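Local coordinates for interferon-activable protein 202 (Mus musculus, PDB 4L5R), which binds double-stranded DNA without sequence specificity and restrains innate inflammatory signalling by preventing AIM2 inflammasome activation, probably by sequestering cytoplasmic DNA, at residues 10-15 with 72-77; 34-39 with 54-59; 128-133 with 144-149. All blocks are in the same frame, centred on the assembly; numbering follows the deposited sequence.

Contact 1 of 3, residues 10-15 with 72-77; sequences AVLHEK and KYFNSS
The carbonyl oxygen of His13 is gripped by two consecutive backbone amides, Lys72 N at 2.9 Å and Tyr73 N at 3.3 Å, and both bonds are weak. Two residues of one strand therefore answer a single residue of the other: this is a G1 beta bulge, which Lys72 accommodates by taking up a left-handed backbone conformation (phi 57°). Beyond it the antiparallel ladder is regular. His13 N sends an almost straight bond of 2.8 Å to Tyr73 O, and Val11 and Asn75 exchange one bond in each direction.

The side chains sort onto two faces. On that of His13 and Tyr73, the CB of His13 rests over the phenol ring, displaced toward its rim, 3.5 Å from Tyr73 CZ. The imidazole is almost parallel to this ring, yet slid so far along that the rings barely overlap; the methylene makes the closer contact, a CH-pi one. A chi1 of 63° makes this possible, since it sets the Tyr73 CG between backbone N and carbonyl carbon and brings the ring back toward His13. The Tyr73 OH then shares a water with Lys15 O. Replacing Tyr73 by an alanine would probably uncover the His13 methylene and leave that water without its phenol partner. On the other face, Leu12 CD1 sits over the Phe74 ring, 4.1 Å from its centroid, and Leu12 CB lies 3.8 Å from Phe74 CE2.

The pairing adds the short strand 11-13 to the sheet of the first OB fold, alongside strand 67-76. Strand 79-82 receives Tyr73 on Leu80 and Ile82 and bonds through Glu81 to the Phe74 backbone, while the Phe74 ring also packs on Lys3 and Ile6 of the N-terminal loop.

Contact 2 of 3, residues 34-39 with 54-59; sequences KENMFH and FNMDLK. With NA (sodium ion), chain D.
Lys59 spans the Phe38 ring in the first OB fold of this HIN-200 domain, where strand 35-43 meets the 3-10 turn that follows strand 48-53. Lys59 CB stands off the ring plane, just outside the rim, 3.8 Å from Phe38 CE2. A turn about the CB-CG bond (chi2 55°) then carries the chain across, and Lys59 CD lies over the middle of one face, 3.9 Å from the centroid of the Phe38 ring. The tip runs on past the ring: NZ is too far from it for more than a weak cation-pi attraction, and instead donates to Thr25 O in strand 17-30. The aliphatic part of the lysine thus acts as a lid on a buried phenylalanine, while its charge is held elsewhere.

Met56 packs beside it. Bends at chi2 and chi3 bring Met56 CE to 3.8 Å from Phe38 CD2 and to 3.5 Å from Met37 CA, and Met56 CG meets Asn36 OD1. The Asn55 side chain begins the 3-10 turn with an Asx turn, OD1 accepting from Asp57 N. On the other side of the strand Met37 lies alongside Phe54, pointing the same way; its CB is 3.7 Å from Phe54 CD1, and its sulfur makes an oblique Met-aromatic contact with that ring. Beyond the sulfur, Met37 CE lies over a face of the His39 ring. Met37, Phe38 and His39 fall within the region required for homomultimerization, and His39 is the site that mediates interaction with TP53BP1.

A sodium ion also bridges the two backbones, between Asn36 O and Phe54 O, each 2.8 Å from the metal.

Contact 3 of 3, residues 128-133 with 144-149; sequences VFAVEK and KIKDNE
Lys144 O takes two amide protons from the facing strand. Glu132 N approaches Lys144 O nearly head-on at 2.8 Å, whereas Lys133 N meets it in the carbonyl plane on a lone pair, at a longer 3.3 Å. Lys133 O is in turn satisfied by Lys144 N, 2.9 Å away. Further along, Lys146 N donates to Ala130 O, but the return bond from Ala130 N to Lys146 O is stretched and weak (3.5 Å). A water bridges the same pair, accepting from Ala130 N and donating to Lys146 O.

With Glu132 and Lys133 both facing Lys144, the hairpin of strands 124-136 and 141-146 carries a classic beta bulge, in the second OB fold of the domain. Glu132 and the fully extended Lys144 run side by side toward a salt bridge, OE2 to NZ at 2.9 Å, though its hydrogen bond is weak. The other oxygen, Glu132 OE1, has Lys146 NZ nearby at 4.1 Å, too far for a second bridge.

On the opposite face the packing is apolar: Ile145 CD1 lies over one face of the Phe129 ring, offset toward the rim, 3.5 Å from Phe129 CG. The same ring reaches Ile113 and Ile116 of helix 113-116, whose first amide, Ile113 N, donates to Asp147 OD2.

From the N terminus the chain lays down residues 10-15, then builds strands 17-30, 35-43 and 48-53 before 72-77 returns to close contact 1, a loop of 56 intervening residues. Contact 2 opens and closes within that loop, so the two nest; both reach the same sheet, with centres about 17 Å apart, one joining a short N-terminal strand to it and the other fastening the turn after strand 48-53. Contact 3 follows in series, beyond helices 101-108 and 113-116, and closes only a local hairpin in the second sheet. Its centre lies about 34 Å from that of contact 1, across the chain's centre. No two contacts cross.

Contact 1 of 3, residues 10-15 with 72-77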
loop_
_atom_site.group_PDB
_atom_site.type_symbol
_atom_site.label_atom_id
_atom_site.label_comp_id
_atom_site.label_asym_id
_atom_site.label_seq_id
_atom_site.Cartn_x
_atom_site.Cartn_y
_atom_site.Cartn_z
ATOM N N ALA A 10 1.644 12.125 10.849
ATOM C CA ALA A 10 0.536 11.194 11.029
ATOM C C ALA A 10 -0.216 11.486 12.327
ATOM O O ALA A 10 0.367 11.945 13.308
ATOM C CB ALA A 10 1.017 9.753 10.991
ATOM N N VAL A 11 -1.516 11.225 12.304
ATOM C CA VAL A 11 -2.400 11.500 13.431
ATOM C C VAL A 11 -2.775 10.240 14.205
ATOM O O VAL A 11 -3.292 9.268 13.640
ATOM C CB VAL A 11 -3.696 12.172 12.961
ATOM C CG1 VAL A 11 -4.653 12.359 14.136
ATOM C CG2 VAL A 11 -3.388 13.498 12.288
ATOM N N LEU A 12 -2.532 10.271 15.509
ATOM C CA LEU A 12 -2.882 9.158 16.378
ATOM C C LEU A 12 -4.392 9.064 16.619
ATOM O O LEU A 12 -5.034 10.053 16.965
ATOM C CB LEU A 12 -2.151 9.291 17.716
ATOM C CG LEU A 12 -2.517 8.257 18.780
ATOM C CD1 LEU A 12 -2.120 6.862 18.344
ATOM C CD2 LEU A 12 -1.899 8.598 20.140
ATOM N N HIS A 13 -4.955 7.872 16.426
ATOM C CA HIS A 13 -6.361 7.622 16.742
ATOM C C HIS A 13 -6.456 6.622 17.890
ATOM O O HIS A 13 -6.136 5.442 17.738
ATOM C CB HIS A 13 -7.126 7.102 15.523
ATOM C CG HIS A 13 -7.374 8.141 14.473
ATOM N ND1 HIS A 13 -8.627 8.654 14.216
ATOM C CD2 HIS A 13 -6.533 8.757 13.608
ATOM C CE1 HIS A 13 -8.546 9.545 13.244
ATOM N NE2 HIS A 13 -7.286 9.627 12.859
ATOM N N GLU A 14 -6.890 7.100 19.047
ATOM C CA GLU A 14 -6.956 6.252 20.225
ATOM C C GLU A 14 -8.203 5.386 20.238
ATOM O O GLU A 14 -8.194 4.282 20.784
ATOM C CB GLU A 14 -6.884 7.096 21.496
ATOM C CG GLU A 14 -5.530 7.752 21.710
ATOM C CD GLU A 14 -5.489 8.629 22.948
ATOM O OE1 GLU A 14 -6.530 9.231 23.290
ATOM O OE2 GLU A 14 -4.412 8.717 23.578
ATOM N N LYS A 15 -9.279 5.882 19.639
ATOM C CA LYS A 15 -10.543 5.160 19.679
ATOM C C LYS A 15 -10.492 3.908 18.811
ATOM O O LYS A 15 -9.957 3.942 17.696
ATOM C CB LYS A 15 -11.701 6.060 19.240
ATOM C CG LYS A 15 -13.060 5.373 19.314
ATOM C CD LYS A 15 -14.222 6.337 19.080
ATOM C CE LYS A 15 -14.309 7.402 20.169
ATOM N NZ LYS A 15 -13.557 8.639 19.809
ATOM N N LYS A 72 -5.158 2.991 18.827
ATOM C CA LYS A 72 -3.843 3.600 18.949
ATOM C C LYS A 72 -3.025 3.331 17.676
ATOM O O LYS A 72 -1.843 2.987 17.719
ATOM C CB LYS A 72 -3.132 3.122 20.217
ATOM C CG LYS A 72 -3.861 3.524 21.504
ATOM C CD LYS A 72 -3.183 2.949 22.746
ATOM C CE LYS A 72 -1.871 3.662 23.045
ATOM N NZ LYS A 72 -0.883 2.764 23.721
ATOM N N TYR A 73 -3.700 3.474 16.549
ATOM C CA TYR A 73 -3.068 3.415 15.241
ATOM C C TYR A 73 -2.963 4.848 14.738
ATOM O O TYR A 73 -3.560 5.762 15.311
ATOM C CB TYR A 73 -3.922 2.580 14.285
ATOM C CG TYR A 73 -5.297 3.182 14.025
ATOM C CD1 TYR A 73 -6.372 2.900 14.871
ATOM C CD2 TYR A 73 -5.517 4.033 12.944
ATOM C CE1 TYR A 73 -7.631 3.450 14.635
ATOM C CE2 TYR A 73 -6.771 4.590 12.703
ATOM C CZ TYR A 73 -7.820 4.293 13.557
ATOM O OH TYR A 73 -9.063 4.844 13.328
ATOM N N PHE A 74 -2.214 5.048 13.665
ATOM C CA PHE A 74 -2.019 6.379 13.118
ATOM C C PHE A 74 -2.664 6.488 11.751
ATOM O O PHE A 74 -2.867 5.488 11.053
ATOM C CB PHE A 74 -0.524 6.705 12.992
ATOM C CG PHE A 74 0.181 6.834 14.310
ATOM C CD1 PHE A 74 0.620 5.707 14.989
ATOM C CD2 PHE A 74 0.410 8.085 14.871
ATOM C CE1 PHE A 74 1.271 5.822 16.211
ATOM C CE2 PHE A 74 1.062 8.207 16.092
ATOM C CZ PHE A 74 1.494 7.077 16.762
ATOM N N ASN A 75 -2.971 7.716 11.369
ATOM C CA ASN A 75 -3.579 7.977 10.086
ATOM C C ASN A 75 -2.709 8.977 9.359
ATOM O O ASN A 75 -2.532 10.111 9.817
ATOM C CB ASN A 75 -5.004 8.508 10.256
ATOM C CG ASN A 75 -5.702 8.730 8.925
ATOM O OD1 ASN A 75 -5.114 9.262 7.979
ATOM N ND2 ASN A 75 -6.954 8.297 8.836
ATOM N N SER A 76 -2.143 8.544 8.243
ATOM C CA SER A 76 -1.230 9.379 7.478
ATOM C C SER A 76 -1.842 9.693 6.118
ATOM O O SER A 76 -1.783 8.888 5.190
ATOM C CB SER A 76 0.133 8.697 7.330
ATOM O OG SER A 76 1.010 9.488 6.543
ATOM N N SER A 77 -2.467 10.861 6.028
ATOM C CA SER A 77 -3.187 11.264 4.825
ATOM C C SER A 77 -4.080 10.149 4.271
ATOM O O SER A 77 -4.114 9.910 3.064
ATOM C CB SER A 77 -2.202 11.743 3.753
ATOM O OG SER A 77 -1.360 12.763 4.266
HETATM O O HOH W 1 -10.616 5.102 15.600
#

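Contact 2 of 3, residues 34-39 with 54-59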
loop_
_atom_site.group_PDB
_atom_site.type_symbol
_atom_site.label_atom_id
_atom_site.label_comp_id
_atom_site.label_asym_id
_atom_site.label_seq_id
_atom_site.Cartn_x
_atom_site.Cartn_y
_atom_site.Cartn_z
ATOM N N LYS A 34 17.156 -2.296 7.692
ATOM C CA LYS A 34 17.072 -2.001 9.120
ATOM C C LYS A 34 15.687 -2.219 9.749
ATOM O O LYS A 34 15.579 -2.362 10.961
ATOM C CB LYS A 34 17.532 -0.566 9.393
ATOM C CG LYS A 34 18.977 -0.279 9.027
ATOM C CD LYS A 34 19.416 1.052 9.629
ATOM C CE LYS A 34 19.996 1.986 8.578
ATOM N NZ LYS A 34 18.999 2.354 7.530
ATOM N N GLU A 35 14.632 -2.224 8.941
ATOM C CA GLU A 35 13.278 -2.410 9.478
ATOM C C GLU A 35 12.466 -3.354 8.598
ATOM O O GLU A 35 12.851 -3.617 7.457
ATOM C CB GLU A 35 12.560 -1.063 9.575
ATOM C CG GLU A 35 13.323 0.008 10.335
ATOM C CD GLU A 35 13.267 -0.182 11.843
ATOM O OE1 GLU A 35 14.165 0.349 12.532
ATOM O OE2 GLU A 35 12.323 -0.847 12.338
ATOM N N ASN A 36 11.340 -3.852 9.114
ATOM C CA ASN A 36 10.417 -4.622 8.279
ATOM C C ASN A 36 8.985 -4.093 8.327
ATOM O O ASN A 36 8.637 -3.303 9.197
ATOM C CB ASN A 36 10.469 -6.119 8.598
ATOM C CG ASN A 36 10.353 -6.405 10.074
ATOM O OD1 ASN A 36 9.601 -5.744 10.790
ATOM N ND2 ASN A 36 11.113 -7.398 10.550
ATOM N N MET A 37 8.165 -4.513 7.372
ATOM C CA MET A 37 6.770 -4.071 7.321
ATOM C C MET A 37 6.001 -4.964 6.360
ATOM O O MET A 37 6.596 -5.782 5.651
ATOM C CB MET A 37 6.692 -2.619 6.835
ATOM C CG MET A 37 7.131 -2.432 5.377
ATOM S SD MET A 37 6.887 -0.740 4.764
ATOM C CE MET A 37 5.109 -0.727 4.551
ATOM N N PHE A 38 4.678 -4.812 6.326
ATOM C CA PHE A 38 3.907 -5.422 5.271
ATOM C C PHE A 38 2.756 -4.481 4.938
ATOM O O PHE A 38 2.375 -3.645 5.768
ATOM C CB PHE A 38 3.454 -6.864 5.594
ATOM C CG PHE A 38 2.500 -6.990 6.776
ATOM C CD1 PHE A 38 1.135 -6.865 6.598
ATOM C CD2 PHE A 38 2.979 -7.302 8.040
ATOM C CE1 PHE A 38 0.245 -7.001 7.676
ATOM C CE2 PHE A 38 2.104 -7.445 9.120
ATOM C CZ PHE A 38 0.736 -7.295 8.929
ATOM N N HIS A 39 2.268 -4.573 3.711
ATOM C CA HIS A 39 1.100 -3.797 3.288
ATOM C C HIS A 39 -0.174 -4.586 3.490
ATOM O O HIS A 39 -0.168 -5.809 3.424
ATOM C CB HIS A 39 1.209 -3.446 1.802
ATOM C CG HIS A 39 2.320 -2.501 1.497
ATOM N ND1 HIS A 39 2.248 -1.155 1.785
ATOM C CD2 HIS A 39 3.545 -2.707 0.953
ATOM C CE1 HIS A 39 3.379 -0.571 1.430
ATOM N NE2 HIS A 39 4.181 -1.492 0.917
ATOM N N PHE A 54 3.922 -2.320 10.792
ATOM C CA PHE A 54 5.347 -2.341 11.120
ATOM C C PHE A 54 5.652 -3.341 12.205
ATOM O O PHE A 54 6.803 -3.661 12.474
ATOM C CB PHE A 54 5.812 -0.944 11.533
ATOM C CG PHE A 54 5.632 0.059 10.443
ATOM C CD1 PHE A 54 6.489 0.068 9.362
ATOM C CD2 PHE A 54 4.576 0.950 10.461
ATOM C CE1 PHE A 54 6.307 0.963 8.312
ATOM C CE2 PHE A 54 4.392 1.858 9.417
ATOM C CZ PHE A 54 5.255 1.867 8.350
ATOM N N ASN A 55 4.603 -3.854 12.822
ATOM C CA ASN A 55 4.775 -4.805 13.904
ATOM C C ASN A 55 4.547 -6.214 13.385
ATOM O O ASN A 55 3.417 -6.591 13.109
ATOM C CB ASN A 55 3.808 -4.475 15.037
ATOM C CG ASN A 55 3.929 -5.438 16.192
ATOM O OD1 ASN A 55 4.773 -6.333 16.170
ATOM N ND2 ASN A 55 3.089 -5.258 17.214
ATOM N N MET A 56 5.627 -6.983 13.221
ATOM C CA MET A 56 5.522 -8.315 12.607
ATOM C C MET A 56 4.655 -9.294 13.403
ATOM O O MET A 56 4.131 -10.264 12.843
ATOM C CB MET A 56 6.912 -8.931 12.357
ATOM C CG MET A 56 7.727 -8.215 11.311
ATOM S SD MET A 56 6.827 -8.038 9.750
ATOM C CE MET A 56 6.168 -6.386 9.905
ATOM N N ASP A 57 4.506 -9.043 14.704
ATOM C CA ASP A 57 3.597 -9.820 15.538
ATOM C C ASP A 57 2.159 -9.791 15.024
ATOM O O ASP A 57 1.349 -10.635 15.388
ATOM C CB ASP A 57 3.623 -9.303 16.977
ATOM C CG ASP A 57 4.920 -9.632 17.693
ATOM O OD1 ASP A 57 5.672 -10.506 17.204
ATOM O OD2 ASP A 57 5.184 -9.014 18.744
ATOM N N LEU A 58 1.842 -8.835 14.163
ATOM C CA LEU A 58 0.480 -8.710 13.667
ATOM C C LEU A 58 0.239 -9.480 12.377
ATOM O O LEU A 58 -0.898 -9.580 11.915
ATOM C CB LEU A 58 0.140 -7.240 13.443
ATOM C CG LEU A 58 0.341 -6.330 14.655
ATOM C CD1 LEU A 58 0.031 -4.891 14.250
ATOM C CD2 LEU A 58 -0.541 -6.776 15.839
ATOM N N LYS A 59 1.297 -10.018 11.781
ATOM C CA LYS A 59 1.152 -10.656 10.475
ATOM C C LYS A 59 0.110 -11.771 10.565
ATOM O O LYS A 59 -0.757 -11.898 9.702
ATOM C CB LYS A 59 2.511 -11.150 9.939
ATOM C CG LYS A 59 2.472 -11.875 8.586
ATOM C CD LYS A 59 1.804 -11.063 7.473
ATOM C CE LYS A 59 1.723 -11.901 6.191
ATOM N NZ LYS A 59 0.800 -11.367 5.146
HETATM NA NA NA D . 9.393 -2.706 11.812
#

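Contact 3 of 3, residues 128-133 with 144-149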
loop_
_atom_site.group_PDB
_atom_site.type_symbol
_atom_site.label_atom_id
_atom_site.label_comp_id
_atom_site.label_asym_id
_atom_site.label_seq_id
_atom_site.Cartn_x
_atom_site.Cartn_y
_atom_site.Cartn_z
ATOM N N VAL A 128 -2.649 -2.404 -9.986
ATOM C CA VAL A 128 -2.153 -3.491 -10.830
ATOM C C VAL A 128 -2.198 -2.980 -12.270
ATOM O O VAL A 128 -3.250 -2.482 -12.733
ATOM C CB VAL A 128 -3.067 -4.716 -10.718
ATOM C CG1 VAL A 128 -2.598 -5.829 -11.639
ATOM C CG2 VAL A 128 -3.166 -5.184 -9.258
ATOM N N PHE A 129 -1.074 -3.073 -12.971
ATOM C CA PHE A 129 -0.977 -2.494 -14.320
ATOM C C PHE A 129 -0.265 -3.426 -15.288
ATOM O O PHE A 129 0.692 -4.128 -14.914
ATOM C CB PHE A 129 -0.175 -1.195 -14.286
ATOM C CG PHE A 129 -0.664 -0.190 -13.294
ATOM C CD1 PHE A 129 -0.225 -0.224 -11.980
ATOM C CD2 PHE A 129 -1.560 0.803 -13.683
ATOM C CE1 PHE A 129 -0.674 0.713 -11.065
ATOM C CE2 PHE A 129 -2.005 1.746 -12.777
ATOM C CZ PHE A 129 -1.559 1.703 -11.467
ATOM N N ALA A 130 -0.692 -3.397 -16.546
ATOM C CA ALA A 130 0.014 -4.123 -17.597
ATOM C C ALA A 130 1.400 -3.504 -17.794
ATOM O O ALA A 130 1.588 -2.300 -17.606
ATOM C CB ALA A 130 -0.789 -4.080 -18.894
ATOM N N VAL A 131 2.373 -4.333 -18.167
ATOM C CA VAL A 131 3.744 -3.873 -18.355
ATOM C C VAL A 131 4.079 -3.843 -19.848
ATOM O O VAL A 131 3.926 -4.840 -20.549
ATOM C CB VAL A 131 4.758 -4.793 -17.654
ATOM C CG1 VAL A 131 6.182 -4.390 -18.040
ATOM C CG2 VAL A 131 4.592 -4.735 -16.146
ATOM N N GLU A 132 4.514 -2.688 -20.332
ATOM C CA GLU A 132 4.916 -2.557 -21.731
ATOM C C GLU A 132 6.414 -2.791 -21.860
ATOM O O GLU A 132 6.863 -3.502 -22.763
ATOM C CB GLU A 132 4.551 -1.173 -22.264
ATOM C CG GLU A 132 5.339 -0.756 -23.483
ATOM C CD GLU A 132 4.449 -0.384 -24.637
ATOM O OE1 GLU A 132 4.078 -1.293 -25.411
ATOM O OE2 GLU A 132 4.112 0.813 -24.764
ATOM N N LYS A 133 7.173 -2.204 -20.939
ATOM C CA LYS A 133 8.631 -2.308 -20.964
ATOM C C LYS A 133 9.194 -2.434 -19.560
ATOM O O LYS A 133 8.639 -1.891 -18.603
ATOM C CB LYS A 133 9.247 -1.064 -21.610
ATOM C CG LYS A 133 8.755 -0.761 -23.005
ATOM C CD LYS A 133 9.408 0.505 -23.540
ATOM C CE LYS A 133 9.000 0.763 -24.979
ATOM N NZ LYS A 133 9.292 -0.419 -25.840
ATOM N N LYS A 144 7.701 0.840 -18.123
ATOM C CA LYS A 144 6.632 1.604 -18.748
ATOM C C LYS A 144 5.385 0.772 -18.530
ATOM O O LYS A 144 5.274 -0.344 -19.059
ATOM C CB LYS A 144 6.910 1.775 -20.244
ATOM C CG LYS A 144 5.821 2.520 -20.989
ATOM C CD LYS A 144 6.192 2.633 -22.473
ATOM C CE LYS A 144 5.108 3.322 -23.271
ATOM N NZ LYS A 144 5.470 3.386 -24.734
ATOM N N ILE A 145 4.467 1.277 -17.707
ATOM C CA ILE A 145 3.205 0.587 -17.507
ATOM C C ILE A 145 2.097 1.287 -18.297
ATOM O O ILE A 145 2.237 2.443 -18.682
ATOM C CB ILE A 145 2.823 0.498 -16.021
ATOM C CG1 ILE A 145 2.727 1.890 -15.383
ATOM C CG2 ILE A 145 3.841 -0.371 -15.266
ATOM C CD1 ILE A 145 2.047 1.891 -13.972
ATOM N N LYS A 146 1.004 0.579 -18.542
ATOM C CA LYS A 146 -0.059 1.126 -19.373
ATOM C C LYS A 146 -1.396 0.504 -19.021
ATOM O O LYS A 146 -1.461 -0.572 -18.422
ATOM C CB LYS A 146 0.240 0.846 -20.846
ATOM C CG LYS A 146 0.241 -0.634 -21.190
ATOM C CD LYS A 146 0.294 -0.850 -22.691
ATOM C CE LYS A 146 0.335 -2.329 -23.034
ATOM N NZ LYS A 146 0.290 -2.558 -24.510
ATOM N N ASP A 147 -2.461 1.202 -19.394
ATOM C CA ASP A 147 -3.780 0.608 -19.459
ATOM C C ASP A 147 -4.309 0.925 -20.865
ATOM O O ASP A 147 -3.554 1.397 -21.716
ATOM C CB ASP A 147 -4.694 1.102 -18.322
ATOM C CG ASP A 147 -4.811 2.626 -18.249
ATOM O OD1 ASP A 147 -4.763 3.292 -19.307
ATOM O OD2 ASP A 147 -4.989 3.164 -17.124
ATOM N N ASN A 148 -5.587 0.659 -21.104
ATOM C CA ASN A 148 -6.159 0.821 -22.436
ATOM C C ASN A 148 -6.026 2.230 -23.022
ATOM O O ASN A 148 -6.046 2.403 -24.241
ATOM C CB ASN A 148 -7.627 0.373 -22.443
ATOM C CG ASN A 148 -8.405 0.898 -21.245
ATOM O OD1 ASN A 148 -8.208 2.033 -20.808
ATOM N ND2 ASN A 148 -9.289 0.064 -20.700
ATOM N N GLU A 149 -5.878 3.232 -22.158
ATOM C CA GLU A 149 -5.935 4.621 -22.611
ATOM C C GLU A 149 -4.652 5.450 -22.416
ATOM O O GLU A 149 -4.477 6.474 -23.069
ATOM C CB GLU A 149 -7.173 5.328 -22.013
ATOM C CG GLU A 149 -8.495 4.729 -22.506
ATOM C CD GLU A 149 -9.735 5.366 -21.882
ATOM O OE1 GLU A 149 -9.699 5.678 -20.673
ATOM O OE2 GLU A 149 -10.751 5.548 -22.604
HETATM O O HOH W 2 -3.243 -1.963 -17.059
#